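Local coordinates for protein putative enoyl-CoA hydratase (Streptomyces coelicolor A3, PDB 3G64) that belongs to the enoyl-CoA hydratase/isomerase family and probably acts on acyl-CoA thioesters, perhaps by hydrating an enoyl-CoA double bond, though its reaction is not established, at residues P14-L19 with R50-E55; P167-L172 with I193-E198. One frame throughout, in Å; residues are numbered along the deposited sequence.

Contact 1. Residues P14-L19 with R50-E55; sequences PEWRHL and RDLLAE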
loop_
_atom_site.group_PDB
_atom_site.type_symbol
_atom_site.label_atom_id
_atom_site.label_comp_id
_atom_site.label_asym_id
_atom_site.label_seq_id
_atom_site.Cartn_x
_atom_site.Cartn_y
_atom_site.Cartn_z
ATOM N N PRO A 14 16.134 8.272 -36.362
ATOM C CA PRO A 14 17.590 8.482 -36.396
ATOM C C PRO A 14 18.086 9.409 -35.285
ATOM O O PRO A 14 19.119 9.148 -34.676
ATOM C CB PRO A 14 17.839 9.148 -37.757
ATOM C CG PRO A 14 16.527 9.128 -38.481
ATOM C CD PRO A 14 15.443 8.942 -37.475
ATOM N N GLU A 15 17.361 10.489 -35.027
ATOM C CA GLU A 15 17.853 11.503 -34.108
ATOM C C GLU A 15 16.744 12.025 -33.210
ATOM O O GLU A 15 15.679 12.406 -33.691
ATOM C CB GLU A 15 18.440 12.664 -34.902
ATOM C CG GLU A 15 19.088 13.728 -34.042
ATOM C CD GLU A 15 19.240 15.067 -34.763
ATOM O OE1 GLU A 15 18.784 15.188 -35.925
ATOM O OE2 GLU A 15 19.806 16.003 -34.157
ATOM N N TRP A 16 16.999 12.041 -31.907
ATOM C CA TRP A 16 16.022 12.544 -30.947
ATOM C C TRP A 16 16.405 13.984 -30.621
ATOM O O TRP A 16 17.464 14.222 -30.047
ATOM C CB TRP A 16 16.007 11.666 -29.691
ATOM C CG TRP A 16 15.539 10.283 -29.986
ATOM C CD1 TRP A 16 16.314 9.171 -30.172
ATOM C CD2 TRP A 16 14.177 9.860 -30.160
ATOM N NE1 TRP A 16 15.513 8.087 -30.436
ATOM C CE2 TRP A 16 14.200 8.482 -30.437
ATOM C CE3 TRP A 16 12.938 10.519 -30.111
ATOM C CZ2 TRP A 16 13.035 7.742 -30.657
ATOM C CZ3 TRP A 16 11.793 9.788 -30.335
ATOM C CH2 TRP A 16 11.846 8.412 -30.612
ATOM N N ARG A 17 15.529 14.926 -30.965
ATOM C CA ARG A 17 15.874 16.344 -30.937
ATOM C C ARG A 17 15.493 17.036 -29.631
ATOM O O ARG A 17 16.070 18.057 -29.279
ATOM C CB ARG A 17 15.237 17.062 -32.133
ATOM C CG ARG A 17 15.697 16.516 -33.492
ATOM C CD ARG A 17 14.963 17.157 -34.673
ATOM N NE ARG A 17 13.876 16.313 -35.180
ATOM C CZ ARG A 17 13.922 15.649 -36.330
ATOM N NH1 ARG A 17 12.891 14.897 -36.714
ATOM N NH2 ARG A 17 15.000 15.740 -37.099
ATOM N N HIS A 18 14.530 16.474 -28.904
ATOM C CA HIS A 18 14.001 17.141 -27.716
ATOM C C HIS A 18 14.434 16.571 -26.378
ATOM O O HIS A 18 13.962 17.001 -25.334
ATOM C CB HIS A 18 12.483 17.222 -27.815
ATOM C CG HIS A 18 12.036 17.786 -29.119
ATOM N ND1 HIS A 18 12.138 19.129 -29.416
ATOM C CD2 HIS A 18 11.566 17.183 -30.234
ATOM C CE1 HIS A 18 11.710 19.334 -30.649
ATOM N NE2 HIS A 18 11.360 18.170 -31.167
ATOM N N LEU A 19 15.316 15.588 -26.422
ATOM C CA LEU A 19 16.019 15.123 -25.236
ATOM C C LEU A 19 17.312 14.507 -25.742
ATOM O O LEU A 19 17.478 14.313 -26.954
ATOM C CB LEU A 19 15.180 14.122 -24.420
ATOM C CG LEU A 19 14.260 13.157 -25.166
ATOM C CD1 LEU A 19 15.101 12.125 -25.878
ATOM C CD2 LEU A 19 13.258 12.453 -24.257
ATOM N N ARG A 50 7.441 9.634 -25.114
ATOM C CA ARG A 50 6.442 8.622 -25.477
ATOM C C ARG A 50 7.011 7.724 -26.571
ATOM O O ARG A 50 6.998 6.487 -26.467
ATOM C CB ARG A 50 5.164 9.321 -25.989
ATOM C CG ARG A 50 4.110 8.376 -26.628
ATOM C CD ARG A 50 3.020 9.162 -27.435
ATOM N NE ARG A 50 3.650 9.894 -28.537
ATOM C CZ ARG A 50 3.233 11.068 -29.004
ATOM N NH1 ARG A 50 2.162 11.662 -28.472
ATOM N NH2 ARG A 50 3.905 11.659 -29.993
ATOM N N ASP A 51 7.511 8.359 -27.627
ATOM C CA ASP A 51 7.918 7.643 -28.827
ATOM C C ASP A 51 9.231 6.897 -28.650
ATOM O O ASP A 51 9.405 5.807 -29.214
ATOM C CB ASP A 51 8.008 8.602 -29.998
ATOM C CG ASP A 51 6.653 9.167 -30.391
ATOM O OD1 ASP A 51 5.619 8.502 -30.116
ATOM O OD2 ASP A 51 6.622 10.275 -30.978
ATOM N N LEU A 52 10.152 7.476 -27.876
ATOM C CA LEU A 52 11.412 6.795 -27.561
ATOM C C LEU A 52 11.135 5.541 -26.744
ATOM O O LEU A 52 11.660 4.488 -27.055
ATOM C CB LEU A 52 12.395 7.707 -26.807
ATOM C CG LEU A 52 13.623 7.001 -26.232
ATOM C CD1 LEU A 52 14.535 6.524 -27.380
ATOM C CD2 LEU A 52 14.412 7.895 -25.273
ATOM N N LEU A 53 10.307 5.645 -25.702
ATOM C CA LEU A 53 10.032 4.468 -24.887
ATOM C C LEU A 53 9.372 3.381 -25.729
ATOM O O LEU A 53 9.700 2.199 -25.588
ATOM C CB LEU A 53 9.172 4.791 -23.671
ATOM C CG LEU A 53 9.910 5.625 -22.610
ATOM C CD1 LEU A 53 8.950 6.093 -21.537
ATOM C CD2 LEU A 53 11.091 4.856 -21.998
ATOM N N ALA A 54 8.462 3.769 -26.619
ATOM C CA ALA A 54 7.784 2.780 -27.462
ATOM C C ALA A 54 8.813 2.095 -28.366
ATOM O O ALA A 54 8.812 0.879 -28.549
ATOM C CB ALA A 54 6.671 3.448 -28.303
ATOM N N GLU A 55 9.713 2.884 -28.918
ATOM C CA GLU A 55 10.755 2.334 -29.776
ATOM C C GLU A 55 11.731 1.395 -29.029
ATOM O O GLU A 55 12.004 0.271 -29.496
ATOM C CB GLU A 55 11.510 3.455 -30.490
ATOM C CG GLU A 55 12.479 2.895 -31.513
ATOM C CD GLU A 55 13.414 3.946 -32.076
ATOM O OE1 GLU A 55 12.902 4.900 -32.716
ATOM O OE2 GLU A 55 14.655 3.799 -31.877
HETATM O O HOH W 1 16.256 5.732 -32.070
#

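Contact 2. Residues P167-L172 with I193-E198; sequences PRVVGL and IGLISE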
loop_
_atom_site.group_PDB
_atom_site.type_symbol
_atom_site.label_atom_id
_atom_site.label_comp_id
_atom_site.label_asym_id
_atom_site.label_seq_id
_atom_site.Cartn_x
_atom_site.Cartn_y
_atom_site.Cartn_z
ATOM N N PRO A 167 0.045 6.703 -3.446
ATOM C CA PRO A 167 -0.342 5.925 -2.259
ATOM C C PRO A 167 0.238 4.523 -2.273
ATOM O O PRO A 167 0.346 3.924 -1.189
ATOM C CB PRO A 167 -1.870 5.785 -2.367
ATOM C CG PRO A 167 -2.277 6.549 -3.542
ATOM C CD PRO A 167 -1.108 7.217 -4.201
ATOM N N ARG A 168 0.552 3.983 -3.452
ATOM C CA ARG A 168 1.112 2.630 -3.509
ATOM C C ARG A 168 2.601 2.611 -3.137
ATOM O O ARG A 168 3.162 1.546 -2.842
ATOM C CB ARG A 168 0.891 1.998 -4.893
ATOM C CG ARG A 168 -0.587 1.588 -5.067
ATOM C CD ARG A 168 -0.946 1.391 -6.514
ATOM N NE ARG A 168 -2.308 0.845 -6.646
ATOM C CZ ARG A 168 -3.428 1.574 -6.678
ATOM N NH1 ARG A 168 -3.375 2.897 -6.545
ATOM N NH2 ARG A 168 -4.618 0.965 -6.841
ATOM N N VAL A 169 3.223 3.789 -3.125
ATOM C CA VAL A 169 4.629 3.887 -2.726
ATOM C C VAL A 169 4.748 4.292 -1.257
ATOM O O VAL A 169 5.512 3.692 -0.510
ATOM C CB VAL A 169 5.413 4.870 -3.646
ATOM C CG1 VAL A 169 6.852 5.081 -3.143
ATOM C CG2 VAL A 169 5.432 4.330 -5.081
ATOM N N VAL A 170 3.981 5.291 -0.830
ATOM C CA VAL A 170 4.185 5.872 0.491
ATOM C C VAL A 170 3.011 5.695 1.453
ATOM O O VAL A 170 3.081 6.151 2.588
ATOM C CB VAL A 170 4.548 7.387 0.402
ATOM C CG1 VAL A 170 5.800 7.597 -0.454
ATOM C CG2 VAL A 170 3.350 8.239 -0.153
ATOM N N GLY A 171 1.932 5.041 1.009
ATOM C CA GLY A 171 0.742 4.956 1.844
ATOM C C GLY A 171 -0.227 6.105 1.584
ATOM O O GLY A 171 0.184 7.208 1.199
ATOM N N LEU A 172 -1.512 5.858 1.823
ATOM C CA LEU A 172 -2.573 6.845 1.558
ATOM C C LEU A 172 -2.513 8.127 2.410
ATOM O O LEU A 172 -2.854 9.215 1.940
ATOM C CB LEU A 172 -3.975 6.184 1.711
ATOM C CG LEU A 172 -5.169 7.130 1.520
ATOM C CD1 LEU A 172 -5.248 7.692 0.071
ATOM C CD2 LEU A 172 -6.509 6.403 1.933
ATOM N N ILE A 193 9.715 8.085 4.190
ATOM C CA ILE A 193 8.405 7.625 3.733
ATOM C C ILE A 193 8.449 6.648 2.564
ATOM O O ILE A 193 7.394 6.185 2.109
ATOM C CB ILE A 193 7.402 8.782 3.461
ATOM C CG1 ILE A 193 7.743 9.541 2.177
ATOM C CG2 ILE A 193 7.299 9.733 4.672
ATOM C CD1 ILE A 193 6.886 10.810 1.964
ATOM N N GLY A 194 9.641 6.326 2.063
ATOM C CA GLY A 194 9.730 5.309 1.016
ATOM C C GLY A 194 9.955 5.754 -0.430
ATOM O O GLY A 194 9.867 4.935 -1.361
ATOM N N LEU A 195 10.282 7.025 -0.622
ATOM C CA LEU A 195 10.487 7.566 -1.975
ATOM C C LEU A 195 11.898 7.411 -2.529
ATOM O O LEU A 195 12.101 7.649 -3.721
ATOM C CB LEU A 195 10.153 9.048 -2.027
ATOM C CG LEU A 195 8.698 9.459 -2.038
ATOM C CD1 LEU A 195 8.591 10.998 -1.890
ATOM C CD2 LEU A 195 8.081 8.965 -3.333
ATOM N N ILE A 196 12.865 7.028 -1.685
ATOM C CA ILE A 196 14.260 6.904 -2.130
ATOM C C ILE A 196 14.744 5.470 -2.146
ATOM O O ILE A 196 14.621 4.767 -1.134
ATOM C CB ILE A 196 15.214 7.677 -1.191
ATOM C CG1 ILE A 196 14.767 9.131 -1.071
ATOM C CG2 ILE A 196 16.690 7.560 -1.652
ATOM C CD1 ILE A 196 14.699 9.815 -2.384
ATOM N N SER A 197 15.328 5.037 -3.267
ATOM C CA SER A 197 15.877 3.676 -3.363
ATOM C C SER A 197 17.336 3.622 -2.898
ATOM O O SER A 197 17.781 2.629 -2.329
ATOM C CB SER A 197 15.795 3.175 -4.808
ATOM O OG SER A 197 14.525 3.493 -5.368
ATOM N N GLU A 198 18.072 4.695 -3.164
ATOM C CA GLU A 198 19.455 4.841 -2.707
ATOM C C GLU A 198 19.770 6.303 -2.461
ATOM O O GLU A 198 19.586 7.135 -3.342
ATOM C CB GLU A 198 20.443 4.298 -3.729
ATOM C CG GLU A 198 21.888 4.507 -3.277
ATOM C CD GLU A 198 22.906 3.979 -4.257
ATOM O OE1 GLU A 198 22.512 3.300 -5.232
ATOM O OE2 GLU A 198 24.109 4.249 -4.039
HETATM O O HOH W 2 8.323 2.365 -1.352
HETATM O O HOH W 3 5.600 5.237 4.024
#

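Contact 1. Residues P14-L19 with R50-E55
Trp16 lays the six-membered ring of its indole over Leu52, and this one residue carries most of the contact between the loop 14-19 and the helical turns 50-55. Leu52 CB sits over the ring face in a CH-pi contact, 3.9 Å from the centroid of the Trp16 six-membered ring and only 12° off its normal. Farther along the same leucine, CD1 comes 3.6 Å from Trp16 NE1, near the rim of the indole. The leading corner of the ring reaches the helix backbone itself, with Trp16 CH2 3.4 Å from Leu52 N, and CH2 also touches Asp51 CB at 3.9 Å. A broad, flat side chain suits this place because it can cover a leucine and still offer an N-H at its rim. That N-H donates a hydrogen bond to a water 3.0 Å from Trp16 NE1, and the water in turn donates to Glu55 OE2. Glu55 can reach out to this water because its chain is extended, with CG anti to the backbone N (chi1 -173°). Its other oxygen, OE1, accepts from the backbone N of Thr13, just before 14-19, so the carboxylate meets the N-terminal segment directly as well as through water, while Arg59 forms a salt bridge with OE2 and probably helps to keep the group ionised. Deeper in, Leu19 CD1 meets Leu52 CD2 at 4.3 Å, and both leucines also pack on Val30. On the helix, Asp51, which flanks the ring corner, is gripped side-on by Arg50, whose NE lies 2.9 Å from Asp51 OD1. The whole is a helix-on-sheet layer: helix 43-58 covers strands 19-24 and 27-32 at the edge of the crotonase-fold sheet, and the N-terminal segment closes over the side of that helix.

Contact 2. Residues P167-L172 with I193-E198
Val170, the residue most buried by this contact, presses its CG1 methyl into the turn that ends helix 187-193, where Gly194 closes a Schellman motif. The methyl meets three groups: Ile193 O, 3.3 Å from Val170 CG1; Ile193 CG1, 3.8 Å from the same atom; and Leu195 CG, also at 3.8 Å. With CG1 anti to its own carbonyl carbon (chi1 -57°), Val170 directs one methyl into this nook, and a short beta-branched side chain suits it because the backbones come close, the CA atoms of Val170 and Gly194 being 5.6 Å apart. Ile193 adds its CG1 to the contact and also touches His174 and Leu178 of helix 172-181. Val169, the third main contributor, puts its CG1 3.5 Å from Gly194 O; the Val169 and Leu195 side chains cross at about a right angle, Val169 CG1 lying 4.1 Å from Leu195 CD2, and both also rest on Leu133 of helix 127-134. Glycine suits 194, whose positive phi of 104° few other residues adopt easily and whose backbone lies close to the end of helix 162-170. That helix ends here too, with Gly171 leaving it at positive phi. The same helix end faces the other subunits: Val169 touches Leu172 of the third subunit, and Arg168 NH2 bonds to Glu234 O of the second. Carbonyls at the two helix ends are joined through water rather than directly: one molecule donates both its protons, to Val170 O at 3.0 Å and to Ile193 O at 2.8 Å.

In the fold
Both contacts are largely buried, yet they lie on opposite sides of the chain's centre, with centres 29 Å apart and nearest atoms about 17 Å apart, and they share no helix or strand. Contact 1 belongs to the outer strand end of the six-stranded sheet, where a loop meets the flank of a helix; no other chain of the assembly touches it, and an indole covers leucine beside charged groups. Contact 2 joins the ends of helices 162-170 and 187-193, the latter leading toward strand 198-199, and borders both partner subunits; its chemistry is branched aliphatic side chains and backbone carbonyls. Water bridges each, but between side chains in contact 1 and main-chain oxygens in contact 2.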